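Local coordinates for enoyl-CoA hydratase, EchA12_1 (Mycobacterium marinum M, PDB 3QRE), which probably hydrates enoyl-CoA thioesters in fatty acid metabolism, as a crotonase-like enzyme, at residues L211-V216 and M222-E227; E34-P37 and A41-T44; N52-D57 and G61-I66; P132-I137 and E230-Y235. All blocks are in the same frame, centred on the assembly; numbering follows the deposited sequence.

Contact 1: residues L211-V216 and M222-E227; sequences LVKEVV and MPRALE
The guanidinium of Arg224 is gripped by two carboxylates; the one from across the contact is Glu214. Arg224 NE donates to Glu214 OE2 at 3.0 Å with a nearly straight N-H...O angle of 163°; OE2 lies practically in the guanidinium plane, while NE meets it on the syn side, somewhat out of the carboxylate plane. Beside it, NH2 of Arg224 reaches Glu214 OE1 at 3.4 Å, a weak bond, so the carboxylate lies along the NE/NH2 edge with the two planes 26° apart. An extended Glu214 reaches outward from the strand, while Arg224 bends at chi2 (75°) to turn that edge toward it. One helical turn on, Glu227 OE1 takes NH1 of Arg224 at 2.9 Å from above its own carboxylate plane; two acids thus share one arginine and probably limit its rotation. Nearer the backbone, Val216 CG1 lies 4.1 Å from Arg224 CG, where a branched strand residue suits the aliphatic stem. Lys213 turns its amine to Asp193 of the second subunit. The whole is a surface salt-bridge network that ties strand 214-216, outermost of its sheet within the chain, to helix 221-235, which packs on that sheet of the crotonase-like fold.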
loop_
_atom_site.group_PDB
_atom_site.type_symbol
_atom_site.label_atom_id
_atom_site.label_comp_id
_atom_site.label_asym_id
_atom_site.label_seq_id
_atom_site.Cartn_x
_atom_site.Cartn_y
_atom_site.Cartn_z
ATOM N N LEU A 211 -4.300 -5.745 -6.515
ATOM C CA LEU A 211 -5.440 -6.602 -6.189
ATOM C C LEU A 211 -5.204 -8.037 -6.666
ATOM O O LEU A 211 -5.898 -8.949 -6.266
ATOM C CB LEU A 211 -6.717 -6.025 -6.790
ATOM C CG LEU A 211 -7.195 -4.780 -6.044
ATOM C CD1 LEU A 211 -8.346 -4.096 -6.769
ATOM C CD2 LEU A 211 -7.566 -5.118 -4.560
ATOM N N VAL A 212 -4.202 -8.221 -7.512
ATOM C CA VAL A 212 -3.947 -9.505 -8.139
ATOM C C VAL A 212 -2.438 -9.711 -8.196
ATOM O O VAL A 212 -1.703 -8.766 -8.439
ATOM C CB VAL A 212 -4.603 -9.521 -9.566
ATOM C CG1 VAL A 212 -3.770 -10.249 -10.576
ATOM C CG2 VAL A 212 -6.010 -10.095 -9.500
ATOM N N LYS A 213 -1.973 -10.934 -7.961
ATOM C CA LYS A 213 -0.526 -11.193 -7.930
ATOM C C LYS A 213 0.050 -11.232 -9.351
ATOM O O LYS A 213 1.188 -10.774 -9.590
ATOM C CB LYS A 213 -0.217 -12.499 -7.190
ATOM C CG LYS A 213 1.076 -13.212 -7.620
ATOM C CD LYS A 213 1.281 -14.538 -6.869
ATOM C CE LYS A 213 2.538 -15.308 -7.339
ATOM N NZ LYS A 213 3.782 -14.503 -7.168
ATOM N N GLU A 214 -0.733 -11.765 -10.290
ATOM C CA GLU A 214 -0.207 -12.055 -11.612
ATOM C C GLU A 214 -1.339 -12.333 -12.585
ATOM O O GLU A 214 -2.313 -13.047 -12.245
ATOM C CB GLU A 214 0.720 -13.262 -11.502
ATOM C CG GLU A 214 1.556 -13.604 -12.708
ATOM C CD GLU A 214 2.424 -14.834 -12.457
ATOM O OE1 GLU A 214 3.229 -14.824 -11.489
ATOM O OE2 GLU A 214 2.298 -15.814 -13.225
ATOM N N VAL A 215 -1.219 -11.740 -13.779
ATOM C CA VAL A 215 -2.136 -12.009 -14.893
ATOM C C VAL A 215 -1.521 -13.038 -15.854
ATOM O O VAL A 215 -0.402 -12.860 -16.332
ATOM C CB VAL A 215 -2.475 -10.709 -15.685
ATOM C CG1 VAL A 215 -3.452 -11.004 -16.837
ATOM C CG2 VAL A 215 -3.043 -9.649 -14.754
ATOM N N VAL A 216 -2.245 -14.110 -16.130
ATOM C CA VAL A 216 -1.810 -15.078 -17.147
ATOM C C VAL A 216 -2.885 -15.212 -18.234
ATOM O O VAL A 216 -4.013 -14.732 -18.045
ATOM C CB VAL A 216 -1.515 -16.488 -16.543
ATOM C CG1 VAL A 216 -0.363 -16.429 -15.564
ATOM C CG2 VAL A 216 -2.754 -17.072 -15.894
ATOM N N MET A 222 -5.356 -22.097 -14.662
ATOM C CA MET A 222 -5.368 -23.210 -13.718
ATOM C C MET A 222 -4.011 -23.924 -13.568
ATOM O O MET A 222 -3.620 -24.222 -12.443
ATOM C CB MET A 222 -6.498 -24.197 -14.029
ATOM C CG MET A 222 -7.885 -23.632 -13.708
ATOM S SD MET A 222 -8.054 -23.236 -11.941
ATOM C CE MET A 222 -7.991 -24.879 -11.223
ATOM N N PRO A 223 -3.291 -24.197 -14.682
ATOM C CA PRO A 223 -1.955 -24.791 -14.506
ATOM C C PRO A 223 -1.027 -23.975 -13.578
ATOM O O PRO A 223 -0.354 -24.555 -12.698
ATOM C CB PRO A 223 -1.417 -24.871 -15.945
ATOM C CG PRO A 223 -2.645 -25.150 -16.761
ATOM C CD PRO A 223 -3.773 -24.371 -16.075
ATOM N N ARG A 224 -1.043 -22.652 -13.756
ATOM C CA ARG A 224 -0.274 -21.714 -12.935
ATOM C C ARG A 224 -0.734 -21.651 -11.461
ATOM O O ARG A 224 0.096 -21.722 -10.544
ATOM C CB ARG A 224 -0.287 -20.322 -13.574
ATOM C CG ARG A 224 0.525 -19.289 -12.828
ATOM C CD ARG A 224 2.054 -19.449 -13.022
ATOM N NE ARG A 224 2.749 -18.525 -12.127
ATOM C CZ ARG A 224 3.438 -18.888 -11.042
ATOM N NH1 ARG A 224 3.572 -20.174 -10.723
ATOM N NH2 ARG A 224 4.015 -17.955 -10.279
ATOM N N ALA A 225 -2.042 -21.541 -11.235
ATOM C CA ALA A 225 -2.574 -21.542 -9.872
ATOM C C ALA A 225 -2.227 -22.855 -9.157
ATOM O O ALA A 225 -1.862 -22.842 -7.976
ATOM C CB ALA A 225 -4.096 -21.294 -9.866
ATOM N N LEU A 226 -2.322 -23.979 -9.882
ATOM C CA LEU A 226 -1.955 -25.296 -9.323
ATOM C C LEU A 226 -0.459 -25.500 -9.136
ATOM O O LEU A 226 -0.052 -26.188 -8.208
ATOM C CB LEU A 226 -2.506 -26.450 -10.166
ATOM C CG LEU A 226 -4.017 -26.502 -10.238
ATOM C CD1 LEU A 226 -4.425 -27.428 -11.407
ATOM C CD2 LEU A 226 -4.623 -26.927 -8.895
ATOM N N GLU A 227 0.345 -24.943 -10.039
ATOM C CA GLU A 227 1.809 -25.020 -9.939
ATOM C C GLU A 227 2.211 -24.331 -8.636
ATOM O O GLU A 227 2.815 -24.939 -7.750
ATOM C CB GLU A 227 2.468 -24.330 -11.146
ATOM C CG GLU A 227 4.007 -24.241 -11.108
ATOM C CD GLU A 227 4.599 -23.260 -12.153
ATOM O OE1 GLU A 227 3.892 -22.347 -12.626
ATOM O OE2 GLU A 227 5.793 -23.403 -12.496
#

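Contact 2: residues E34-P37 and A41-T44; sequences EATP and AIIT
Two backbone hydrogen bonds join Glu34 and Ile42 as an antiparallel hydrogen-bonded pair. Ile42 N gives its hydrogen to Glu34 O at 2.6 Å, almost straight at 173°, and Glu34 N returns the bond to Ile42 O at 3.0 Å. The same Glu34 O also receives a CA-H...O contact from Ala41 CA at 3.4 Å, so one carbonyl serves two neighbouring donors. Ala35 and Ala41 form the next, non-hydrogen-bonded pair, their CA atoms 4.5 Å apart; small side chains suit this close pairing, and Ala41 also lies against Ala69 of helix 56-71. On the other face of the sheet stand Glu34 and Ile42. With CG1 anti to its carbonyl carbon (chi1 -55°), Ile42 sends CD1 toward the first strand, where Thr36 CG2 meets it at 3.9 Å, the two side chains crossing at about a right angle. The beta-branched threonine does two jobs here: its methyl packs on the isoleucine while OG1 is hydrogen-bonded to Val40 N and to Glu230 of helix 221-235. Glu34, extended and exposed, carries its carboxylate past the apolar end of Ile42, with OE2 4.3 Å from CD1. The pairing is that of a beta hairpin, in which strand 31-35 is the outermost strand of the sheet within this chain and strand 40-45 leads inward to strand 77-82.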
loop_
_atom_site.group_PDB
_atom_site.type_symbol
_atom_site.label_atom_id
_atom_site.label_comp_id
_atom_site.label_asym_id
_atom_site.label_seq_id
_atom_site.Cartn_x
_atom_site.Cartn_y
_atom_site.Cartn_z
ATOM N N GLU A 34 -12.583 -31.349 -5.809
ATOM C CA GLU A 34 -11.627 -32.294 -6.361
ATOM C C GLU A 34 -10.263 -32.154 -5.681
ATOM O O GLU A 34 -9.775 -31.043 -5.478
ATOM C CB GLU A 34 -11.518 -32.081 -7.871
ATOM C CG GLU A 34 -10.408 -32.849 -8.558
ATOM C CD GLU A 34 -10.243 -32.455 -10.026
ATOM O OE1 GLU A 34 -11.194 -31.888 -10.627
ATOM O OE2 GLU A 34 -9.149 -32.715 -10.578
ATOM N N ALA A 35 -9.659 -33.285 -5.331
ATOM C CA ALA A 35 -8.336 -33.296 -4.699
ATOM C C ALA A 35 -7.239 -33.835 -5.642
ATOM O O ALA A 35 -7.377 -34.933 -6.192
ATOM C CB ALA A 35 -8.398 -34.110 -3.413
ATOM N N THR A 36 -6.157 -33.076 -5.833
ATOM C CA THR A 36 -5.028 -33.557 -6.644
ATOM C C THR A 36 -4.152 -34.543 -5.824
ATOM O O THR A 36 -4.256 -34.587 -4.577
ATOM C CB THR A 36 -4.142 -32.404 -7.228
ATOM O OG1 THR A 36 -3.480 -31.700 -6.169
ATOM C CG2 THR A 36 -4.960 -31.437 -8.050
ATOM N N PRO A 37 -3.298 -35.340 -6.515
ATOM C CA PRO A 37 -2.354 -36.200 -5.782
ATOM C C PRO A 37 -1.446 -35.375 -4.867
ATOM O O PRO A 37 -1.105 -35.827 -3.754
ATOM C CB PRO A 37 -1.540 -36.898 -6.896
ATOM C CG PRO A 37 -1.766 -36.070 -8.143
ATOM C CD PRO A 37 -3.174 -35.507 -7.978
ATOM N N ALA A 41 -6.875 -29.105 -2.814
ATOM C CA ALA A 41 -8.324 -29.140 -2.996
ATOM C C ALA A 41 -8.782 -28.061 -3.995
ATOM O O ALA A 41 -8.607 -26.858 -3.756
ATOM C CB ALA A 41 -9.034 -28.945 -1.645
ATOM N N ILE A 42 -9.374 -28.494 -5.105
ATOM C CA ILE A 42 -9.913 -27.584 -6.114
ATOM C C ILE A 42 -11.418 -27.428 -5.910
ATOM O O ILE A 42 -12.182 -28.406 -5.981
ATOM C CB ILE A 42 -9.615 -28.064 -7.554
ATOM C CG1 ILE A 42 -8.106 -28.277 -7.732
ATOM C CG2 ILE A 42 -10.199 -27.069 -8.588
ATOM C CD1 ILE A 42 -7.712 -28.908 -9.065
ATOM N N ILE A 43 -11.826 -26.190 -5.642
ATOM C CA ILE A 43 -13.201 -25.861 -5.349
ATOM C C ILE A 43 -13.692 -24.989 -6.496
ATOM O O ILE A 43 -13.097 -23.937 -6.814
ATOM C CB ILE A 43 -13.302 -25.158 -3.978
ATOM C CG1 ILE A 43 -12.755 -26.098 -2.887
ATOM C CG2 ILE A 43 -14.732 -24.670 -3.687
ATOM C CD1 ILE A 43 -12.893 -25.551 -1.458
ATOM N N THR A 44 -14.772 -25.441 -7.124
ATOM C CA THR A 44 -15.264 -24.850 -8.358
ATOM C C THR A 44 -16.722 -24.436 -8.225
ATOM O O THR A 44 -17.596 -25.294 -7.992
ATOM C CB THR A 44 -15.076 -25.835 -9.555
ATOM O OG1 THR A 44 -13.704 -26.258 -9.606
ATOM C CG2 THR A 44 -15.474 -25.191 -10.911
#

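Contact 3: residues N52-D57 and G61-I66; sequences NAWGPD and GFYAAI
Trp54 drives the edge of its six-membered ring against Phe62, and this is the close-packed half of the contact. CH2 of Trp54 comes to 3.7 Å from CD2 of Phe62, the planes stand 76° apart and the centroids 5.9 Å: an offset edge-to-face pair. In Trp54, CG lies anti to the backbone N (chi1 -161°), which carries the indole over toward the helix; Phe62, with a similar first torsion, presents its face, and Ile66 CG1 from the next turn lies over one face of the Phe62 ring, toward its rim. Large flat rings suit this place because their hydrocarbon rims and faces bridge from the loop to the helix, the meeting atoms being carbons. Toward solvent the fit is slacker. Tyr63 brings only its hydroxyl near, OH lying 4.3 Å from Trp54 CZ2, near the plane of the indole. The backbone joins the two segments separately, through the helical bond from Gly61 N to Asp57 O at 3.1 Å. Gly55 occupies the N-cap position, and Pro56, which has no N-H to offer, suits the first turn that follows it. Asp57 forms salt bridges with Arg50 and Arg47 through its two carboxylate oxygens. Helix 56-71 is the crossover of a beta-alpha-beta unit between strands 40-45 and 77-82; Phe62 touches Leu80 of the latter, while Trp54 reaches Phe45 and helix 144-151 at Ile144 and Gln148.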
loop_
_atom_site.group_PDB
_atom_site.type_symbol
_atom_site.label_atom_id
_atom_site.label_comp_id
_atom_site.label_asym_id
_atom_site.label_seq_id
_atom_site.Cartn_x
_atom_site.Cartn_y
_atom_site.Cartn_z
ATOM N N ASN A 52 -22.044 -17.739 -12.076
ATOM C CA ASN A 52 -21.740 -18.077 -10.688
ATOM C C ASN A 52 -22.098 -16.991 -9.663
ATOM O O ASN A 52 -21.380 -16.805 -8.666
ATOM C CB ASN A 52 -20.255 -18.466 -10.562
ATOM C CG ASN A 52 -19.933 -19.714 -11.326
ATOM O OD1 ASN A 52 -20.669 -20.674 -11.276
ATOM N ND2 ASN A 52 -18.827 -19.706 -12.035
ATOM N N ALA A 53 -23.208 -16.294 -9.913
ATOM C CA ALA A 53 -23.686 -15.220 -9.042
ATOM C C ALA A 53 -23.976 -15.806 -7.673
ATOM O O ALA A 53 -24.540 -16.888 -7.583
ATOM C CB ALA A 53 -24.940 -14.595 -9.626
ATOM N N TRP A 54 -23.586 -15.119 -6.605
ATOM C CA TRP A 54 -23.764 -15.681 -5.257
ATOM C C TRP A 54 -25.235 -16.019 -4.938
ATOM O O TRP A 54 -26.164 -15.341 -5.374
ATOM C CB TRP A 54 -23.192 -14.753 -4.191
ATOM C CG TRP A 54 -22.934 -15.423 -2.882
ATOM C CD1 TRP A 54 -23.749 -15.425 -1.785
ATOM C CD2 TRP A 54 -21.764 -16.179 -2.515
ATOM N NE1 TRP A 54 -23.147 -16.137 -0.747
ATOM C CE2 TRP A 54 -21.935 -16.605 -1.177
ATOM C CE3 TRP A 54 -20.575 -16.509 -3.180
ATOM C CZ2 TRP A 54 -20.971 -17.361 -0.496
ATOM C CZ3 TRP A 54 -19.609 -17.274 -2.494
ATOM C CH2 TRP A 54 -19.822 -17.690 -1.167
ATOM N N GLY A 55 -25.422 -17.082 -4.174
ATOM C CA GLY A 55 -26.747 -17.541 -3.787
ATOM C C GLY A 55 -26.598 -18.644 -2.756
ATOM O O GLY A 55 -25.488 -19.186 -2.575
ATOM N N PRO A 56 -27.708 -18.985 -2.074
ATOM C CA PRO A 56 -27.658 -19.884 -0.929
ATOM C C PRO A 56 -27.136 -21.265 -1.289
ATOM O O PRO A 56 -26.457 -21.882 -0.469
ATOM C CB PRO A 56 -29.117 -19.945 -0.455
ATOM C CG PRO A 56 -29.921 -19.412 -1.566
ATOM C CD PRO A 56 -29.063 -18.440 -2.282
ATOM N N ASP A 57 -27.439 -21.733 -2.497
ATOM C CA ASP A 57 -26.878 -22.998 -2.996
ATOM C C ASP A 57 -25.354 -22.923 -3.092
ATOM O O ASP A 57 -24.645 -23.840 -2.673
ATOM C CB ASP A 57 -27.495 -23.435 -4.349
ATOM C CG ASP A 57 -27.348 -22.365 -5.463
ATOM O OD1 ASP A 57 -27.455 -22.714 -6.659
ATOM O OD2 ASP A 57 -27.154 -21.169 -5.151
ATOM N N GLY A 61 -22.565 -24.839 -0.676
ATOM C CA GLY A 61 -21.588 -25.713 -1.334
ATOM C C GLY A 61 -20.192 -25.271 -0.941
ATOM O O GLY A 61 -19.364 -26.087 -0.547
ATOM N N PHE A 62 -19.956 -23.966 -1.026
ATOM C CA PHE A 62 -18.685 -23.348 -0.674
ATOM C C PHE A 62 -18.238 -23.645 0.772
ATOM O O PHE A 62 -17.109 -24.077 0.991
ATOM C CB PHE A 62 -18.766 -21.830 -0.905
ATOM C CG PHE A 62 -17.461 -21.099 -0.654
ATOM C CD1 PHE A 62 -16.310 -21.405 -1.392
ATOM C CD2 PHE A 62 -17.380 -20.108 0.308
ATOM C CE1 PHE A 62 -15.094 -20.725 -1.167
ATOM C CE2 PHE A 62 -16.157 -19.433 0.544
ATOM C CZ PHE A 62 -15.022 -19.739 -0.206
ATOM N N TYR A 63 -19.128 -23.418 1.741
ATOM C CA TYR A 63 -18.824 -23.687 3.150
ATOM C C TYR A 63 -18.482 -25.138 3.376
ATOM O O TYR A 63 -17.479 -25.443 4.048
ATOM C CB TYR A 63 -19.968 -23.288 4.067
ATOM C CG TYR A 63 -20.297 -21.820 3.986
ATOM C CD1 TYR A 63 -19.297 -20.875 3.673
ATOM C CD2 TYR A 63 -21.589 -21.366 4.237
ATOM C CE1 TYR A 63 -19.572 -19.522 3.605
ATOM C CE2 TYR A 63 -21.890 -20.014 4.154
ATOM C CZ TYR A 63 -20.865 -19.086 3.840
ATOM O OH TYR A 63 -21.151 -17.735 3.756
ATOM N N ALA A 64 -19.278 -26.023 2.779
ATOM C CA ALA A 64 -19.115 -27.453 2.987
ATOM C C ALA A 64 -17.812 -27.903 2.350
ATOM O O ALA A 64 -17.083 -28.695 2.929
ATOM C CB ALA A 64 -20.336 -28.245 2.426
ATOM N N ALA A 65 -17.519 -27.371 1.164
ATOM C CA ALA A 65 -16.290 -27.699 0.446
ATOM C C ALA A 65 -15.057 -27.222 1.212
ATOM O O ALA A 65 -14.153 -28.016 1.455
ATOM C CB ALA A 65 -16.321 -27.133 -0.974
ATOM N N ILE A 66 -15.038 -25.951 1.618
ATOM C CA ILE A 66 -13.976 -25.408 2.502
ATOM C C ILE A 66 -13.788 -26.213 3.793
ATOM O O ILE A 66 -12.661 -26.573 4.141
ATOM C CB ILE A 66 -14.214 -23.916 2.889
ATOM C CG1 ILE A 66 -14.040 -22.982 1.686
ATOM C CG2 ILE A 66 -13.307 -23.493 4.048
ATOM C CD1 ILE A 66 -12.640 -22.906 1.095
#

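Contact 4: residues P132-I137 and E230-Y235; sequences PVIAAI and EDIARY
Ile232 CD1 is the meeting point of the contact, touching both Pro132 and Ile134. It lies 4.0 Å from Pro132 CG and 4.1 Å from Pro132 CB, so the methyl meets the CB-CG edge of the ring, and 4.3 Å from Ile134 CD1. The side chains of Pro132 and Ile232 run past each other in opposite directions, a glancing fit between apolar surfaces. Two torsions put the methyl there: chi1 of 85° sets CG1 of Ile232 between its backbone N and carbonyl carbon, and chi2 near 180° then stretches CD1 out toward the strand. Pro132 suits the position just before strand 133-137, since its rigid ring offers a fixed hydrocarbon surface, whereas Ile134 is a branched residue whose CB points toward the helix and whose CD1 makes the touch.

Further out, the strand is held by backbone bonds to its neighbours: Pro132 and Ile134 pair with Ile78, and Val133 and Ala135 with Val154. Ile134 also packs on Val154 and Phe156, and Ile232 on Val77, which places the isoleucine of helix 221-235 over two neighbouring strands, 77-82 and 133-137. The second subunit packs here too, its Leu196 on Pro132 and its Ser197 on Ile232. All three touching residues are buried and wholly apolar in their side chains, which implies that strand and helix are held together here by dispersion and the exclusion of water.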
loop_
_atom_site.group_PDB
_atom_site.type_symbol
_atom_site.label_atom_id
_atom_site.label_comp_id
_atom_site.label_asym_id
_atom_site.label_seq_id
_atom_site.Cartn_x
_atom_site.Cartn_y
_atom_site.Cartn_z
ATOM N N PRO A 132 -4.011 -22.028 3.177
ATOM C CA PRO A 132 -4.097 -20.964 2.185
ATOM C C PRO A 132 -5.166 -21.249 1.131
ATOM O O PRO A 132 -5.422 -22.422 0.801
ATOM C CB PRO A 132 -2.707 -20.977 1.517
ATOM C CG PRO A 132 -1.870 -21.967 2.323
ATOM C CD PRO A 132 -2.838 -22.895 2.947
ATOM N N VAL A 133 -5.774 -20.179 0.597
ATOM C CA VAL A 133 -6.692 -20.296 -0.521
ATOM C C VAL A 133 -6.131 -19.452 -1.653
ATOM O O VAL A 133 -5.819 -18.256 -1.466
ATOM C CB VAL A 133 -8.148 -19.869 -0.132
ATOM C CG1 VAL A 133 -9.134 -20.117 -1.273
ATOM C CG2 VAL A 133 -8.622 -20.611 1.117
ATOM N N ILE A 134 -5.971 -20.081 -2.812
ATOM C CA ILE A 134 -5.528 -19.408 -4.014
ATOM C C ILE A 134 -6.742 -19.254 -4.933
ATOM O O ILE A 134 -7.323 -20.256 -5.381
ATOM C CB ILE A 134 -4.422 -20.214 -4.757
ATOM C CG1 ILE A 134 -3.354 -20.799 -3.807
ATOM C CG2 ILE A 134 -3.781 -19.391 -5.871
ATOM C CD1 ILE A 134 -2.784 -19.812 -2.751
ATOM N N ALA A 135 -7.128 -18.009 -5.215
ATOM C CA ALA A 135 -8.158 -17.736 -6.198
ATOM C C ALA A 135 -7.586 -17.687 -7.604
ATOM O O ALA A 135 -6.574 -17.004 -7.867
ATOM C CB ALA A 135 -8.911 -16.428 -5.871
ATOM N N ALA A 136 -8.235 -18.419 -8.508
ATOM C CA ALA A 136 -7.916 -18.364 -9.914
ATOM C C ALA A 136 -9.092 -17.725 -10.619
ATOM O O ALA A 136 -10.085 -18.380 -10.884
ATOM C CB ALA A 136 -7.673 -19.746 -10.440
ATOM N N ILE A 137 -8.965 -16.438 -10.923
ATOM C CA ILE A 137 -10.071 -15.608 -11.393
ATOM C C ILE A 137 -10.163 -15.684 -12.909
ATOM O O ILE A 137 -9.479 -14.954 -13.626
ATOM C CB ILE A 137 -9.927 -14.154 -10.882
ATOM C CG1 ILE A 137 -9.710 -14.169 -9.345
ATOM C CG2 ILE A 137 -11.159 -13.328 -11.237
ATOM C CD1 ILE A 137 -9.343 -12.824 -8.696
ATOM N N GLU A 230 0.978 -26.263 -5.363
ATOM C CA GLU A 230 1.841 -27.392 -5.004
ATOM C C GLU A 230 3.257 -26.936 -4.650
ATOM O O GLU A 230 3.900 -27.541 -3.795
ATOM C CB GLU A 230 1.826 -28.479 -6.094
ATOM C CG GLU A 230 0.751 -29.572 -5.825
ATOM C CD GLU A 230 0.311 -30.309 -7.083
ATOM O OE1 GLU A 230 -0.926 -30.378 -7.359
ATOM O OE2 GLU A 230 1.216 -30.825 -7.795
ATOM N N ASP A 231 3.725 -25.861 -5.291
ATOM C CA ASP A 231 4.983 -25.210 -4.910
ATOM C C ASP A 231 4.986 -24.827 -3.428
ATOM O O ASP A 231 5.908 -25.219 -2.707
ATOM C CB ASP A 231 5.279 -23.972 -5.773
ATOM C CG ASP A 231 6.104 -24.295 -7.021
ATOM O OD1 ASP A 231 6.157 -25.475 -7.471
ATOM O OD2 ASP A 231 6.713 -23.350 -7.567
ATOM N N ILE A 232 3.960 -24.095 -2.962
ATOM C CA ILE A 232 3.905 -23.705 -1.545
ATOM C C ILE A 232 3.678 -24.892 -0.608
ATOM O O ILE A 232 4.204 -24.919 0.514
ATOM C CB ILE A 232 2.927 -22.487 -1.246
ATOM C CG1 ILE A 232 1.490 -22.937 -1.043
ATOM C CG2 ILE A 232 3.018 -21.408 -2.337
ATOM C CD1 ILE A 232 0.529 -21.768 -0.886
ATOM N N ALA A 233 2.924 -25.879 -1.083
ATOM C CA ALA A 233 2.703 -27.107 -0.341
ATOM C C ALA A 233 4.013 -27.859 -0.087
ATOM O O ALA A 233 4.200 -28.455 0.985
ATOM C CB ALA A 233 1.714 -27.999 -1.058
ATOM N N ARG A 234 4.931 -27.823 -1.045
ATOM C CA ARG A 234 6.225 -28.431 -0.805
ATOM C C ARG A 234 7.061 -27.546 0.125
ATOM O O ARG A 234 7.685 -28.052 1.066
ATOM C CB ARG A 234 6.961 -28.743 -2.121
ATOM N N TYR A 235 7.049 -26.232 -0.102
ATOM C CA TYR A 235 7.927 -25.346 0.660
ATOM C C TYR A 235 7.605 -25.180 2.163
ATOM O O TYR A 235 8.518 -25.166 2.985
ATOM C CB TYR A 235 8.115 -23.982 -0.016
ATOM C CG TYR A 235 8.805 -22.974 0.901
ATOM C CD1 TYR A 235 10.193 -23.017 1.130
ATOM C CD2 TYR A 235 8.052 -22.002 1.581
ATOM C CE1 TYR A 235 10.811 -22.084 2.006
ATOM C CE2 TYR A 235 8.643 -21.090 2.444
ATOM C CZ TYR A 235 10.013 -21.128 2.660
ATOM O OH TYR A 235 10.547 -20.197 3.527
#

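In the fold
Contacts 1, 2 and 4 meet at helix 221-235 and the six-stranded sheet beneath it. Contacts 1 and 4 lie on successive parts of that helix, centres 9 Å apart, and touch where Met222 SD and Ala225 CB reach Ala136 CB at 3.8 and 3.9 Å. The hairpin of contact 2 also meets the helix: Leu226 CD2 packs 3.7 Å from Ile42 CD1, and Thr36 OG1 lies 3.1 Å from Glu230 OE1, probably hydrogen-bonded. Contact 3 belongs to helix 56-71, which packs on the hairpin through Ile43 CD1, 3.7 Å from Ile66 CD1. Contacts 1 and 3 flank the chain's centre, about 22 Å apart between their own centres.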